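Local coordinates for protein enoyl-CoA hydratase (Mycobacterium tuberculosis, PDB 5KJP) that probably hydrates the double bond of trans-2-enoyl-CoA thioesters to 3-hydroxyacyl-CoA in fatty acid metabolism, as a crotonase superfamily member, at residues A[127-130]-A[131-135]. Numbering follows the deposited sequence.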
loop_
_atom_site.group_PDB
_atom_site.type_symbol
_atom_site.label_atom_id
_atom_site.label_comp_id
_atom_site.label_asym_id
_atom_site.label_seq_id
_atom_site.Cartn_x
_atom_site.Cartn_y
_atom_site.Cartn_z
ATOM N N ILE A 127 1.128 -15.639 -4.066
ATOM C CA ILE A 127 1.986 -16.521 -3.293
ATOM C C ILE A 127 1.175 -17.403 -2.353
ATOM O O ILE A 127 0.373 -16.921 -1.547
ATOM C CB ILE A 127 3.027 -15.723 -2.474
ATOM C CG1 ILE A 127 3.927 -14.897 -3.404
ATOM C CG2 ILE A 127 3.861 -16.675 -1.602
ATOM C CD1 ILE A 127 4.880 -13.939 -2.671
ATOM N N VAL A 128 1.383 -18.707 -2.483
ATOM C CA VAL A 128 0.898 -19.677 -1.515
ATOM C C VAL A 128 2.105 -20.164 -0.736
ATOM O O VAL A 128 3.097 -20.593 -1.332
ATOM C CB VAL A 128 0.191 -20.859 -2.200
ATOM C CG1 VAL A 128 -0.241 -21.899 -1.164
ATOM C CG2 VAL A 128 -1.004 -20.351 -3.010
ATOM N N ALA A 129 2.054 -20.080 0.588
ATOM C CA ALA A 129 3.223 -20.456 1.375
ATOM C C ALA A 129 2.870 -21.364 2.545
ATOM O O ALA A 129 1.848 -21.174 3.215
ATOM C CB ALA A 129 3.942 -19.199 1.878
ATOM N N ALA A 130 3.721 -22.355 2.783
ATOM C CA ALA A 130 3.587 -23.208 3.957
ATOM C C ALA A 130 3.722 -22.372 5.223
ATOM O O ALA A 130 4.455 -21.389 5.246
ATOM C CB ALA A 130 4.630 -24.321 3.935
ATOM N N ARG A 131 3.015 -22.767 6.278
ATOM C CA ARG A 131 3.021 -22.013 7.527
ATOM C C ARG A 131 4.404 -21.965 8.170
ATOM O O ARG A 131 4.673 -21.105 9.006
ATOM C CB ARG A 131 2.007 -22.611 8.509
ATOM C CG ARG A 131 0.565 -22.382 8.093
ATOM C CD ARG A 131 -0.428 -22.905 9.124
ATOM N NE ARG A 131 -1.797 -22.597 8.716
ATOM C CZ ARG A 131 -2.421 -21.459 9.005
ATOM N NH1 ARG A 131 -1.802 -20.525 9.718
ATOM N NH2 ARG A 131 -3.665 -21.259 8.588
ATOM N N ASP A 132 5.285 -22.887 7.787
ATOM C CA ASP A 132 6.626 -22.914 8.364
ATOM C C ASP A 132 7.683 -22.420 7.382
ATOM O O ASP A 132 8.878 -22.626 7.594
ATOM C CB ASP A 132 6.972 -24.326 8.849
ATOM C CG ASP A 132 6.964 -25.348 7.728
ATOM O OD1 ASP A 132 6.412 -25.051 6.648
ATOM O OD2 ASP A 132 7.502 -26.455 7.936
ATOM N N SER A 133 7.249 -21.761 6.315
ATOM C CA SER A 133 8.200 -21.218 5.352
ATOM C C SER A 133 8.635 -19.811 5.775
ATOM O O SER A 133 8.078 -19.232 6.714
ATOM C CB SER A 133 7.608 -21.204 3.934
ATOM O OG SER A 133 6.499 -20.329 3.818
ATOM N N ALA A 134 9.637 -19.269 5.096
ATOM C CA ALA A 134 10.113 -17.922 5.406
ATOM C C ALA A 134 10.683 -17.231 4.179
ATOM O O ALA A 134 11.210 -17.881 3.264
ATOM C CB ALA A 134 11.152 -17.970 6.506
ATOM N N PHE A 135 10.569 -15.906 4.183
ATOM C CA PHE A 135 11.084 -15.042 3.128
ATOM C C PHE A 135 12.190 -14.164 3.692
ATOM O O PHE A 135 12.432 -14.163 4.894
ATOM C CB PHE A 135 9.960 -14.173 2.548
ATOM C CG PHE A 135 8.816 -14.972 1.994
ATOM C CD1 PHE A 135 7.827 -15.473 2.834
ATOM C CD2 PHE A 135 8.743 -15.247 0.640
ATOM C CE1 PHE A 135 6.783 -16.233 2.328
ATOM C CE2 PHE A 135 7.698 -16.001 0.124
ATOM C CZ PHE A 135 6.717 -16.498 0.972
#
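Ser133 and Ala130 close a type I beta turn at the point where the crotonase-fold chain leaves strand 126-130 of its six-stranded sheet and enters strand 134-136 of a second, smaller sheet. The carbonyl oxygen of Ala130 takes two donors from one residue. Ser133 N reaches Ala130 O at 3.0 Å with an N-H...O angle of 161°, the i+3 to i backbone bond usual in such a turn, and comes from above the carbonyl plane. The hydroxyl, Ser133 OG, lies 2.7 Å from Ala130 O and donates in that plane, onto a lone pair. Serine suits this place because its hydroxyl, one bond beyond CB, can donate to the strand end; chi1 of 65° turns OG that way. OG also rests 3.4 Å from Ala129 CB, and a bare methyl here lets both Ser133 OG and the Phe135 ring lie close to the strand.

Past the turn, Phe135 lays its buried ring against strand 126-130. Its CB already points toward that strand, and with CG anti to the carbonyl carbon (chi1 -58°) the ring continues that way. Ala129 CB sits at the ring's edge, near its plane, 4.1 Å from Phe135 CE1 and 4.0 Å from CZ. Phe135 CZ, at the tip, also meets Ile127 CG2 at 3.8 Å. Val109 and Thr118 also touch Phe135, tying this corner to strand 105-109 and helix 116-123.

Arg131 and Asp132, the two middle residues of the turn, are exposed, as suits charged side chains. The CB of Arg131 points away from the strand, and its extended chain carries NH1 to a salt bridge with Glu176. In Asp132, chi1 of 61° brings OD1 back to 3.3 Å from Ala130 CB.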